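ABC transporter periplasmic-binding protein YtfQ (Mycobacterium smegmatis, PDB 6HB0) probably binds L-arabinofuranose outside the cell membrane and delivers it to an ABC transporter for uptake. Local coordinates at residues I104-A109 / N264-P269; D125-G130 / F169-S174; W136-Y141 / P177-V182. All blocks are in the same frame, centred on the assembly; numbering follows the deposited sequence.

Contact 1: residues I104-A109 / N264-P269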
ATOM      1  N   ILE A 104      -0.408  11.661  15.546  1.00 26.17           N
ATOM      2  CA  ILE A 104      -0.085  10.444  14.854  1.00 25.87           C
ATOM      3  C   ILE A 104      -0.267  10.707  13.372  1.00 26.67           C
ATOM      4  O   ILE A 104      -1.333  11.179  12.942  1.00 29.48           O
ATOM      5  CB  ILE A 104      -1.059   9.319  15.255  1.00 27.24           C
ATOM      6  CG1 ILE A 104      -0.951   9.063  16.751  1.00 29.17           C
ATOM      7  CG2 ILE A 104      -0.777   8.050  14.479  1.00 28.73           C
ATOM      8  CD1 ILE A 104      -1.842   7.934  17.185  1.00 29.72           C
ATOM      9  N   LEU A 105       0.752  10.365  12.592  1.00 28.10           N
ATOM     10  CA  LEU A 105       0.665  10.440  11.110  1.00 29.71           C
ATOM     11  C   LEU A 105       0.277   9.133  10.494  1.00 29.72           C
ATOM     12  O   LEU A 105       0.801   8.082  10.890  1.00 27.99           O
ATOM     13  CB  LEU A 105       2.020  10.825  10.552  1.00 30.27           C
ATOM     14  CG  LEU A 105       2.548  12.155  11.052  1.00 33.63           C
ATOM     15  CD1 LEU A 105       3.913  12.448  10.504  1.00 33.60           C
ATOM     16  CD2 LEU A 105       1.581  13.276  10.724  1.00 38.47           C
ATOM     17  N   THR A 106      -0.598   9.184   9.491  1.00 27.18           N
ATOM     18  CA  THR A 106      -0.975   7.992   8.791  1.00 30.52           C
ATOM     19  C   THR A 106      -0.730   8.128   7.290  1.00 30.92           C
ATOM     20  O   THR A 106      -0.823   9.220   6.690  1.00 33.56           O
ATOM     21  CB  THR A 106      -2.453   7.635   9.015  1.00 32.46           C
ATOM     22  OG1 THR A 106      -3.270   8.632   8.418  1.00 38.19           O
ATOM     23  CG2 THR A 106      -2.809   7.588  10.480  1.00 35.35           C
ATOM     24  N   ASP A 107      -0.436   6.996   6.681  1.00 31.39           N
ATOM     25  CA  ASP A 107      -0.421   6.814   5.209  1.00 33.68           C
ATOM     26  C   ASP A 107       0.807   7.426   4.493  1.00 35.88           C
ATOM     27  O   ASP A 107       1.430   6.750   3.672  1.00 36.69           O
ATOM     28  CB  ASP A 107      -1.724   7.296   4.512  1.00 38.03           C
ATOM     29  CG  ASP A 107      -3.028   6.786   5.200  1.00 45.51           C
ATOM     30  OD1 ASP A 107      -3.226   5.518   5.321  1.00 42.66           O
ATOM     31  OD2 ASP A 107      -3.877   7.675   5.584  1.00 47.57           O
ATOM     32  N   ARG A 108       1.139   8.688   4.744  1.00 35.81           N
ATOM     33  CA  ARG A 108       2.257   9.318   4.078  1.00 37.87           C
ATOM     34  C   ARG A 108       3.140   9.973   5.138  1.00 38.13           C
ATOM     35  O   ARG A 108       2.646  10.606   6.064  1.00 36.60           O
ATOM     36  CB  ARG A 108       1.753  10.355   3.091  1.00 44.79           C
ATOM     37  CG  ARG A 108       2.871  11.110   2.368  1.00 51.79           C
ATOM     38  CD  ARG A 108       2.383  12.428   1.769  1.00 57.67           C
ATOM     39  NE  ARG A 108       1.241  12.204   0.892  1.00 61.61           N
ATOM     40  CZ  ARG A 108       1.311  11.726  -0.340  1.00 62.09           C
ATOM     41  NH1 ARG A 108       0.199  11.556  -1.029  1.00 65.19           N
ATOM     42  NH2 ARG A 108       2.478  11.417  -0.892  1.00 71.47           N
ATOM     43  N   ALA A 109       4.442   9.759   5.017  1.00 39.10           N
ATOM     44  CA  ALA A 109       5.444  10.268   5.945  1.00 42.89           C
ATOM     45  C   ALA A 109       5.700  11.737   5.691  1.00 42.23           C
ATOM     46  O   ALA A 109       5.488  12.198   4.597  1.00 47.70           O
ATOM     47  CB  ALA A 109       6.742   9.521   5.731  1.00 43.35           C
ATOM     48  N   ASN A 264      -0.118  -3.632   3.336  1.00 24.63           N
ATOM     49  CA  ASN A 264      -1.380  -2.971   3.642  1.00 25.16           C
ATOM     50  C   ASN A 264      -1.215  -1.502   4.078  1.00 25.34           C
ATOM     51  O   ASN A 264      -0.223  -1.087   4.637  1.00 25.33           O
ATOM     52  CB  ASN A 264      -2.118  -3.657   4.793  1.00 25.78           C
ATOM     53  CG  ASN A 264      -2.679  -5.002   4.460  1.00 26.64           C
ATOM     54  OD1 ASN A 264      -2.913  -5.774   5.373  1.00 30.11           O
ATOM     55  ND2 ASN A 264      -2.949  -5.280   3.209  1.00 26.19           N
ATOM     56  N   PRO A 265      -2.254  -0.710   3.823  1.00 29.04           N
ATOM     57  CA  PRO A 265      -2.342   0.529   4.583  1.00 31.16           C
ATOM     58  C   PRO A 265      -2.681   0.249   6.041  1.00 34.44           C
ATOM     59  O   PRO A 265      -2.916  -0.912   6.476  1.00 32.46           O
ATOM     60  CB  PRO A 265      -3.497   1.263   3.914  1.00 30.89           C
ATOM     61  CG  PRO A 265      -4.394   0.164   3.491  1.00 30.60           C
ATOM     62  CD  PRO A 265      -3.478  -0.986   3.079  1.00 28.20           C
ATOM     63  N   LEU A 266      -2.683   1.313   6.809  1.00 32.07           N
ATOM     64  CA  LEU A 266      -3.197   1.293   8.166  1.00 34.31           C
ATOM     65  C   LEU A 266      -4.551   0.585   8.152  1.00 30.27           C
ATOM     66  O   LEU A 266      -5.361   0.828   7.264  1.00 29.62           O
ATOM     67  CB  LEU A 266      -3.409   2.755   8.556  1.00 43.15           C
ATOM     68  CG  LEU A 266      -4.159   3.065   9.818  1.00 47.76           C
ATOM     69  CD1 LEU A 266      -3.668   4.439  10.207  1.00 49.73           C
ATOM     70  CD2 LEU A 266      -5.651   3.117   9.631  1.00 52.60           C
ATOM     71  N   LEU A 267      -4.826  -0.246   9.142  1.00 30.18           N
ATOM     72  CA  LEU A 267      -6.107  -0.995   9.162  1.00 30.92           C
ATOM     73  C   LEU A 267      -7.189  -0.306  10.031  1.00 30.00           C
ATOM     74  O   LEU A 267      -8.398  -0.383   9.733  1.00 31.40           O
ATOM     75  CB  LEU A 267      -5.873  -2.400   9.706  1.00 29.42           C
ATOM     76  CG  LEU A 267      -5.025  -3.314   8.828  1.00 34.49           C
ATOM     77  CD1 LEU A 267      -5.109  -4.729   9.389  1.00 36.27           C
ATOM     78  CD2 LEU A 267      -5.474  -3.259   7.369  1.00 38.32           C
ATOM     79  N   GLY A 268      -6.758   0.306  11.119  1.00 28.78           N
ATOM     80  CA  GLY A 268      -7.675   1.099  11.962  1.00 30.92           C
ATOM     81  C   GLY A 268      -7.445   0.817  13.415  1.00 27.65           C
ATOM     82  O   GLY A 268      -7.252   1.720  14.172  1.00 26.94           O
ATOM     83  N   PRO A 269      -7.442  -0.463  13.805  1.00 28.96           N
ATOM     84  CA  PRO A 269      -7.320  -0.773  15.223  1.00 30.26           C
ATOM     85  C   PRO A 269      -6.016  -0.381  15.818  1.00 30.59           C
ATOM     86  O   PRO A 269      -5.947   0.032  16.988  1.00 29.45           O
ATOM     87  CB  PRO A 269      -7.487  -2.294  15.260  1.00 30.80           C
ATOM     88  CG  PRO A 269      -8.398  -2.527  14.140  1.00 30.81           C
ATOM     89  CD  PRO A 269      -7.879  -1.640  13.049  1.00 29.49           C
TER

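Contact 2: residues D125-G130 / F169-S174. With ZN (zinc ion), chain F.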
ATOM      1  N   ASP A 125       4.860   0.309   3.190  1.00 30.98           N
ATOM      2  CA  ASP A 125       6.213   0.353   2.693  1.00 29.42           C
ATOM      3  C   ASP A 125       6.329  -0.152   1.234  1.00 27.62           C
ATOM      4  O   ASP A 125       6.373  -1.372   0.970  1.00 26.68           O
ATOM      5  CB  ASP A 125       7.040  -0.543   3.578  1.00 30.93           C
ATOM      6  CG  ASP A 125       8.558  -0.384   3.360  1.00 32.92           C
ATOM      7  OD1 ASP A 125       9.002   0.140   2.315  1.00 29.01           O
ATOM      8  OD2 ASP A 125       9.299  -0.829   4.251  1.00 34.75           O
ATOM      9  N   PHE A 126       6.429   0.765   0.281  1.00 24.12           N
ATOM     10  CA  PHE A 126       6.437   0.356  -1.117  1.00 25.03           C
ATOM     11  C   PHE A 126       7.748  -0.293  -1.557  1.00 23.42           C
ATOM     12  O   PHE A 126       7.743  -1.125  -2.474  1.00 29.02           O
ATOM     13  CB  PHE A 126       6.180   1.562  -1.998  1.00 27.04           C
ATOM     14  CG  PHE A 126       4.886   2.259  -1.708  1.00 29.93           C
ATOM     15  CD1 PHE A 126       3.696   1.547  -1.607  1.00 33.87           C
ATOM     16  CD2 PHE A 126       4.855   3.640  -1.528  1.00 36.66           C
ATOM     17  CE1 PHE A 126       2.504   2.188  -1.371  1.00 34.45           C
ATOM     18  CE2 PHE A 126       3.671   4.286  -1.250  1.00 35.66           C
ATOM     19  CZ  PHE A 126       2.499   3.559  -1.203  1.00 36.83           C
ATOM     20  N   ILE A 127       8.862   0.085  -0.940  1.00 24.33           N
ATOM     21  CA  ILE A 127      10.146  -0.551  -1.241  1.00 25.06           C
ATOM     22  C   ILE A 127      10.027  -2.011  -0.855  1.00 25.36           C
ATOM     23  O   ILE A 127      10.379  -2.883  -1.603  1.00 24.80           O
ATOM     24  CB  ILE A 127      11.321   0.110  -0.492  1.00 28.70           C
ATOM     25  CG1 ILE A 127      11.525   1.544  -0.961  1.00 32.44           C
ATOM     26  CG2 ILE A 127      12.587  -0.741  -0.650  1.00 29.26           C
ATOM     27  CD1 ILE A 127      12.584   2.290  -0.206  1.00 34.44           C
ATOM     28  N   GLU A 128       9.500  -2.257   0.344  1.00 26.89           N
ATOM     29  CA  GLU A 128       9.293  -3.613   0.827  1.00 25.29           C
ATOM     30  C   GLU A 128       8.437  -4.432  -0.139  1.00 25.38           C
ATOM     31  O   GLU A 128       8.735  -5.596  -0.379  1.00 25.70           O
ATOM     32  CB  GLU A 128       8.695  -3.558   2.232  1.00 27.86           C
ATOM     33  CG  GLU A 128       8.256  -4.877   2.824  1.00 28.25           C
ATOM     34  CD  GLU A 128       6.778  -4.824   3.181  1.00 28.18           C
ATOM     35  OE1 GLU A 128       5.939  -5.279   2.353  1.00 29.39           O
ATOM     36  OE2 GLU A 128       6.439  -4.223   4.245  1.00 28.18           O
ATOM     37  N   GLU A 129       7.381  -3.862  -0.711  1.00 24.26           N
ATOM     38  CA  GLU A 129       6.591  -4.564  -1.722  1.00 26.89           C
ATOM     39  C   GLU A 129       7.424  -5.043  -2.902  1.00 25.20           C
ATOM     40  O   GLU A 129       7.352  -6.205  -3.287  1.00 25.74           O
ATOM     41  CB  GLU A 129       5.418  -3.714  -2.281  1.00 25.17           C
ATOM     42  CG  GLU A 129       4.293  -3.490  -1.247  1.00 28.56           C
ATOM     43  CD  GLU A 129       3.167  -2.589  -1.775  1.00 28.46           C
ATOM     44  OE1 GLU A 129       3.496  -1.585  -2.484  1.00 26.76           O
ATOM     45  OE2 GLU A 129       1.961  -2.891  -1.461  1.00 25.15           O
ATOM     46  N   GLY A 130       8.188  -4.128  -3.485  1.00 25.07           N
ATOM     47  CA  GLY A 130       9.047  -4.488  -4.592  1.00 26.49           C
ATOM     48  C   GLY A 130      10.044  -5.528  -4.162  1.00 24.97           C
ATOM     49  O   GLY A 130      10.276  -6.460  -4.865  1.00 26.33           O
ATOM     50  N   PHE A 169      12.360  -3.944  -5.919  1.00 24.11           N
ATOM     51  CA  PHE A 169      12.512  -5.120  -6.753  1.00 23.64           C
ATOM     52  C   PHE A 169      14.002  -5.399  -7.088  1.00 26.36           C
ATOM     53  O   PHE A 169      14.444  -6.550  -7.089  1.00 24.58           O
ATOM     54  CB  PHE A 169      11.651  -5.008  -7.999  1.00 24.89           C
ATOM     55  CG  PHE A 169      11.595  -6.254  -8.819  1.00 25.67           C
ATOM     56  CD1 PHE A 169      10.724  -7.270  -8.505  1.00 26.02           C
ATOM     57  CD2 PHE A 169      12.385  -6.378  -9.952  1.00 29.91           C
ATOM     58  CE1 PHE A 169      10.680  -8.422  -9.260  1.00 27.13           C
ATOM     59  CE2 PHE A 169      12.358  -7.557 -10.709  1.00 28.82           C
ATOM     60  CZ  PHE A 169      11.482  -8.558 -10.373  1.00 27.73           C
ATOM     61  N   ALA A 170      14.746  -4.336  -7.357  1.00 26.28           N
ATOM     62  CA  ALA A 170      16.162  -4.436  -7.698  1.00 26.57           C
ATOM     63  C   ALA A 170      16.940  -5.033  -6.521  1.00 27.72           C
ATOM     64  O   ALA A 170      17.754  -5.939  -6.693  1.00 29.40           O
ATOM     65  CB  ALA A 170      16.716  -3.062  -8.086  1.00 26.48           C
ATOM     66  N   GLU A 171      16.633  -4.572  -5.316  1.00 27.62           N
ATOM     67  CA  GLU A 171      17.149  -5.177  -4.109  1.00 28.58           C
ATOM     68  C   GLU A 171      16.775  -6.667  -3.973  1.00 29.10           C
ATOM     69  O   GLU A 171      17.608  -7.469  -3.612  1.00 26.82           O
ATOM     70  CB  GLU A 171      16.641  -4.465  -2.862  1.00 32.07           C
ATOM     71  CG  GLU A 171      16.999  -2.999  -2.704  1.00 33.54           C
ATOM     72  CD  GLU A 171      16.323  -2.335  -1.495  1.00 34.11           C
ATOM     73  OE1 GLU A 171      15.480  -2.967  -0.767  1.00 35.60           O
ATOM     74  OE2 GLU A 171      16.677  -1.163  -1.244  1.00 33.25           O
ATOM     75  N   GLY A 172      15.531  -7.024  -4.249  1.00 28.35           N
ATOM     76  CA  GLY A 172      15.095  -8.396  -4.058  1.00 31.50           C
ATOM     77  C   GLY A 172      15.738  -9.422  -5.002  1.00 32.04           C
ATOM     78  O   GLY A 172      15.871 -10.578  -4.642  1.00 28.29           O
ATOM     79  N   ILE A 173      16.121  -8.987  -6.216  1.00 29.97           N
ATOM     80  CA  ILE A 173      16.801  -9.879  -7.166  1.00 32.78           C
ATOM     81  C   ILE A 173      18.339  -9.760  -7.104  1.00 33.59           C
ATOM     82  O   ILE A 173      19.055 -10.469  -7.829  1.00 34.33           O
ATOM     83  CB  ILE A 173      16.341  -9.655  -8.616  1.00 29.59           C
ATOM     84  CG1 ILE A 173      16.741  -8.292  -9.113  1.00 28.45           C
ATOM     85  CG2 ILE A 173      14.839  -9.841  -8.729  1.00 30.28           C
ATOM     86  CD1 ILE A 173      16.608  -8.087 -10.602  1.00 29.84           C
ATOM     87  N   SER A 174      18.838  -8.893  -6.235  1.00 32.15           N
ATOM     88  CA  SER A 174      20.271  -8.506  -6.239  1.00 32.05           C
ATOM     89  C   SER A 174      21.253  -9.607  -5.845  1.00 36.08           C
ATOM     90  O   SER A 174      22.430  -9.449  -6.097  1.00 35.08           O
ATOM     91  CB  SER A 174      20.546  -7.302  -5.356  1.00 30.94           C
ATOM     92  OG  SER A 174      20.367  -7.638  -3.992  1.00 32.89           O
TER
HETATM   93 ZN    ZN F 404       4.501  -4.275   4.621  1.00 27.55          ZN
HETATM   94  O   HOH W   1       4.758  -3.920   6.595  1.00 27.60           O

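Contact 3: residues W136-Y141 / P177-V182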
ATOM      1  N   TRP A 136      10.778 -13.274  -4.358  1.00 27.46           N
ATOM      2  CA  TRP A 136      10.046 -14.425  -4.829  1.00 27.14           C
ATOM      3  C   TRP A 136      10.624 -14.886  -6.140  1.00 28.40           C
ATOM      4  O   TRP A 136      10.754 -16.082  -6.347  1.00 26.91           O
ATOM      5  CB  TRP A 136       8.569 -14.134  -5.006  1.00 28.54           C
ATOM      6  CG  TRP A 136       7.787 -15.229  -5.605  1.00 26.57           C
ATOM      7  CD1 TRP A 136       7.143 -16.238  -4.939  1.00 28.00           C
ATOM      8  CD2 TRP A 136       7.542 -15.438  -7.002  1.00 26.99           C
ATOM      9  NE1 TRP A 136       6.517 -17.055  -5.848  1.00 28.09           N
ATOM     10  CE2 TRP A 136       6.752 -16.586  -7.114  1.00 28.63           C
ATOM     11  CE3 TRP A 136       7.916 -14.754  -8.164  1.00 29.19           C
ATOM     12  CZ2 TRP A 136       6.334 -17.083  -8.346  1.00 29.31           C
ATOM     13  CZ3 TRP A 136       7.521 -15.272  -9.405  1.00 33.24           C
ATOM     14  CH2 TRP A 136       6.726 -16.423  -9.465  1.00 30.37           C
ATOM     15  N   VAL A 137      10.957 -13.963  -7.030  1.00 27.66           N
ATOM     16  CA  VAL A 137      11.585 -14.341  -8.290  1.00 28.64           C
ATOM     17  C   VAL A 137      12.914 -15.056  -8.004  1.00 29.93           C
ATOM     18  O   VAL A 137      13.159 -16.113  -8.573  1.00 32.52           O
ATOM     19  CB  VAL A 137      11.826 -13.160  -9.231  1.00 27.46           C
ATOM     20  CG1 VAL A 137      12.555 -13.612 -10.480  1.00 32.87           C
ATOM     21  CG2 VAL A 137      10.511 -12.472  -9.571  1.00 27.35           C
ATOM     22  N   ALA A 138      13.735 -14.496  -7.141  1.00 30.58           N
ATOM     23  CA  ALA A 138      14.998 -15.118  -6.792  1.00 30.12           C
ATOM     24  C   ALA A 138      14.821 -16.508  -6.247  1.00 33.88           C
ATOM     25  O   ALA A 138      15.552 -17.425  -6.677  1.00 36.48           O
ATOM     26  CB  ALA A 138      15.782 -14.277  -5.835  1.00 30.14           C
ATOM     27  N   ASP A 139      13.846 -16.685  -5.365  1.00 37.00           N
ATOM     28  CA  ASP A 139      13.542 -17.999  -4.794  1.00 41.77           C
ATOM     29  C   ASP A 139      13.074 -18.991  -5.852  1.00 40.16           C
ATOM     30  O   ASP A 139      13.544 -20.117  -5.870  1.00 41.50           O
ATOM     31  CB  ASP A 139      12.476 -17.921  -3.685  1.00 43.82           C
ATOM     32  CG  ASP A 139      12.970 -17.222  -2.428  1.00 51.37           C
ATOM     33  OD1 ASP A 139      14.196 -16.959  -2.348  1.00 54.11           O
ATOM     34  OD2 ASP A 139      12.122 -16.907  -1.534  1.00 61.26           O
ATOM     35  N   GLN A 140      12.164 -18.586  -6.726  1.00 36.32           N
ATOM     36  CA  GLN A 140      11.598 -19.517  -7.694  1.00 36.79           C
ATOM     37  C   GLN A 140      12.587 -19.952  -8.747  1.00 38.13           C
ATOM     38  O   GLN A 140      12.490 -21.030  -9.263  1.00 33.37           O
ATOM     39  CB  GLN A 140      10.382 -18.961  -8.396  1.00 37.86           C
ATOM     40  CG  GLN A 140       9.199 -18.716  -7.488  1.00 41.12           C
ATOM     41  CD  GLN A 140       8.679 -19.966  -6.787  1.00 45.75           C
ATOM     42  OE1 GLN A 140       8.645 -20.048  -5.555  1.00 54.21           O
ATOM     43  NE2 GLN A 140       8.310 -20.940  -7.563  1.00 47.09           N
ATOM     44  N   TYR A 141      13.545 -19.104  -9.054  1.00 35.70           N
ATOM     45  CA  TYR A 141      14.478 -19.398 -10.099  1.00 37.01           C
ATOM     46  C   TYR A 141      15.884 -19.627  -9.562  1.00 33.48           C
ATOM     47  O   TYR A 141      16.839 -19.424 -10.289  1.00 38.14           O
ATOM     48  CB  TYR A 141      14.474 -18.212 -11.040  1.00 37.25           C
ATOM     49  CG  TYR A 141      13.254 -18.118 -11.907  1.00 39.01           C
ATOM     50  CD1 TYR A 141      13.168 -18.809 -13.142  1.00 38.25           C
ATOM     51  CD2 TYR A 141      12.206 -17.293 -11.539  1.00 37.07           C
ATOM     52  CE1 TYR A 141      12.064 -18.642 -13.970  1.00 36.10           C
ATOM     53  CE2 TYR A 141      11.101 -17.157 -12.328  1.00 42.39           C
ATOM     54  CZ  TYR A 141      11.034 -17.820 -13.544  1.00 40.13           C
ATOM     55  OH  TYR A 141       9.905 -17.643 -14.279  1.00 42.79           O
ATOM     56  N   PRO A 177      22.606 -12.927  -9.726  1.00 44.35           N
ATOM     57  CA  PRO A 177      22.834 -12.133 -10.939  1.00 41.56           C
ATOM     58  C   PRO A 177      22.421 -12.811 -12.274  1.00 38.07           C
ATOM     59  O   PRO A 177      22.475 -12.166 -13.329  1.00 41.08           O
ATOM     60  CB  PRO A 177      24.325 -11.810 -10.873  1.00 45.90           C
ATOM     61  CG  PRO A 177      24.905 -12.850  -9.939  1.00 46.49           C
ATOM     62  CD  PRO A 177      23.812 -13.684  -9.344  1.00 47.30           C
ATOM     63  N   ASN A 178      21.981 -14.061 -12.216  0.50 35.74           N
ATOM     64  CA  ASN A 178      21.298 -14.666 -13.353  0.50 36.33           C
ATOM     65  C   ASN A 178      19.934 -14.011 -13.622  0.50 35.13           C
ATOM     66  O   ASN A 178      19.371 -14.201 -14.691  0.50 35.50           O
ATOM     67  CB  ASN A 178      21.107 -16.171 -13.158  0.50 38.15           C
ATOM     68  CG  ASN A 178      22.422 -16.955 -13.217  0.50 39.03           C
ATOM     69  OD1 ASN A 178      23.417 -16.509 -13.801  0.50 38.40           O
ATOM     70  ND2 ASN A 178      22.422 -18.139 -12.610  0.50 42.16           N
ATOM     71  N   LEU A 179      19.405 -13.264 -12.650  1.00 34.42           N
ATOM     72  CA  LEU A 179      18.153 -12.546 -12.822  1.00 34.59           C
ATOM     73  C   LEU A 179      18.482 -11.208 -13.412  1.00 31.77           C
ATOM     74  O   LEU A 179      19.192 -10.412 -12.809  1.00 34.37           O
ATOM     75  CB  LEU A 179      17.450 -12.332 -11.486  1.00 36.63           C
ATOM     76  CG  LEU A 179      17.203 -13.550 -10.599  1.00 43.30           C
ATOM     77  CD1 LEU A 179      16.171 -13.169  -9.554  1.00 48.99           C
ATOM     78  CD2 LEU A 179      16.749 -14.741 -11.384  1.00 42.98           C
ATOM     79  N   LYS A 180      17.955 -10.943 -14.582  1.00 32.23           N
ATOM     80  CA  LYS A 180      18.244  -9.668 -15.220  1.00 35.57           C
ATOM     81  C   LYS A 180      16.980  -8.989 -15.695  1.00 31.21           C
ATOM     82  O   LYS A 180      16.154  -9.579 -16.374  1.00 32.72           O
ATOM     83  CB  LYS A 180      19.188  -9.891 -16.397  1.00 43.76           C
ATOM     84  CG  LYS A 180      20.627  -9.616 -15.997  1.00 56.91           C
ATOM     85  CD  LYS A 180      21.636 -10.415 -16.792  1.00 62.71           C
ATOM     86  CE  LYS A 180      23.032  -9.886 -16.481  1.00 65.05           C
ATOM     87  NZ  LYS A 180      24.037 -10.699 -17.203  1.00 69.87           N
ATOM     88  N   ILE A 181      16.848  -7.728 -15.357  1.00 30.30           N
ATOM     89  CA  ILE A 181      15.792  -6.955 -15.929  1.00 30.42           C
ATOM     90  C   ILE A 181      16.197  -6.506 -17.348  1.00 30.64           C
ATOM     91  O   ILE A 181      17.067  -5.669 -17.487  1.00 29.13           O
ATOM     92  CB  ILE A 181      15.485  -5.761 -15.063  1.00 30.85           C
ATOM     93  CG1 ILE A 181      15.003  -6.249 -13.677  1.00 32.71           C
ATOM     94  CG2 ILE A 181      14.433  -4.883 -15.769  1.00 31.69           C
ATOM     95  CD1 ILE A 181      15.016  -5.145 -12.646  1.00 38.91           C
ATOM     96  N   VAL A 182      15.535  -7.045 -18.361  1.00 31.16           N
ATOM     97  CA  VAL A 182      15.930  -6.772 -19.755  1.00 35.04           C
ATOM     98  C   VAL A 182      15.088  -5.665 -20.378  1.00 34.64           C
ATOM     99  O   VAL A 182      15.404  -5.174 -21.441  1.00 32.00           O
ATOM    100  CB  VAL A 182      15.932  -8.053 -20.640  1.00 34.62           C
ATOM    101  CG1 VAL A 182      17.002  -9.027 -20.155  1.00 36.85           C
ATOM    102  CG2 VAL A 182      14.560  -8.707 -20.707  1.00 38.93           C
TER

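Contact 1: residues I104-A109 / N264-P269
Leu266 meets Thr106 and Asp107 where the chain crosses between the two lobes of this periplasmic binding protein. Leu266 has the largest share in the contact. Its CG lies anti to the backbone N (chi1 169°), which carries the CD1 methyl to Thr106. There CD1 lies 3.3 Å from Thr106 CG2, tighter than a normal methyl contact, and 3.6 Å from Thr106 CB. The two branches of the threonine part: its methyl faces the leucine, and its hydroxyl turns to Asp107. Thr106 OG1 donates to Asp107 OD2 at 3.1 Å and comes from above the carboxylate plane, 68° out of it. Asp107 OD2 is also bonded to Ser82 OG, and Asp107 OD1 accepts from Ala36 N. With both oxygens held, the carboxylate should have little freedom to rotate. Its OD1 lies 4.3 Å from Leu266 CB and 4.5 Å from Pro265 CB, so the acid borders the apolar contact but forms no bond across it. Asp107 has a positive phi at the centre of a classic gamma turn, closed by Arg108 N to Thr106 O at 2.8 Å. This turn bends the chain just past the strand end.

Strand 103-106 belongs to the parallel sheet of the first lobe, and strand 120-122 lies beside it. Segment 264-269 leaves strand 259-263 of the other lobe and leads into helix 269-279. Leu266 also touches Ile122 of strand 120-122 and Leu271 of helix 269-279, so this interlobe link is packed between the sheet and that helix.

Contact 2: residues D125-G130 / F169-S174
Two helices of the second lobe meet closely here, with Gly130 of helix 126-140 against Phe169 of helix 160-173. Because Gly130 has no side chain, the backbones come near: its CA lies 4.1 Å from Phe169 CA. Gly130 O makes a CA-H...O contact with Phe169 CA at 3.2 Å. The angle at the hydrogen is 136°. Phe169 CG is anti to the backbone N (chi1 -172°), and this leaves ring atom CD1 beside the same Gly130 O at 3.8 Å. Ile173 CG2 packs on one ring face. Farther out, Ile127 CG2 touches Glu171 OE1 at 3.7 Å, an aliphatic branch beside a carboxylate.

The start of helix 126-140 is capped. Asp125 OD1 accepts from Glu128 N at 3.1 Å, a nearly straight bond (171°) that arrives from above the carboxylate plane. The chain of Glu128 bends at chi2 and brings OE2 to a zinc ion at 2.0 Å. A water, Cys263 and Asp292 complete the site, while Glu128 OE1 forms a salt bridge with Arg132.

Glu129 adds a polar tie between the helices through its salt bridge to Arg165 of helix 160-173. Phe169 stacks on Phe212 of strand 210-213 and touches Ile181 of strand 179-186, so the helix pair rests on the sheet of this lobe.

Contact 3: residues W136-Y141 / P177-V182
Leu179 opens strand 179-186 and reaches toward Val137, Ala138 and Tyr141 near the end of helix 126-140. The strand completes a beta-alpha-beta unit: strand 148-154, helix 160-173 and strand 179-186, with the two strands paired in parallel. Helix 126-140 packs against this unit.

The side chain starts at CB, which points from the strand toward the helix. CG follows, anti to the carbonyl carbon (chi1 -53°), and divides the chain into two methyls that do the touching. CD1 reaches the helix backbone at Ala138, 3.6 Å from its CA and 3.7 Å from its N. It also lies 3.9 Å from Ala138 CB and 3.8 Å from Val137 CG1. The Val137 and Leu179 side chains run antiparallel where they pass. CD2 turns to Tyr141.

No hydrogen bond joins the two segments; the side-chain contacts are between apolar groups. Val148 and Ile173 also touch Leu179, and Phe169 touches Val137. Tyr141 takes part with the root of its side chain: its CB lies 4.2 Å from Leu179 CD2, while the edge of its ring meets Val137 O in plane.

In the fold
From the N terminus, the chain first builds most of the parallel sheet of one lobe, including strand 103-106. It then enters the second lobe at helix 126-140. Residues 169-174 return to the start of that helix and close the loop of contact 2. Residues 177-182 return to its end and close contact 3. The segments alternate, so these two loops cross. The contacts also touch directly, with Ile173 CB 3.6 Å from Leu179 CD1. Much later, residues 264-269 come back to 104-109. Contact 1 therefore encloses both others, and it lays the connection between the lobes on the sheet of the first, whereas contacts 2 and 3 bind helices and sheet within the second.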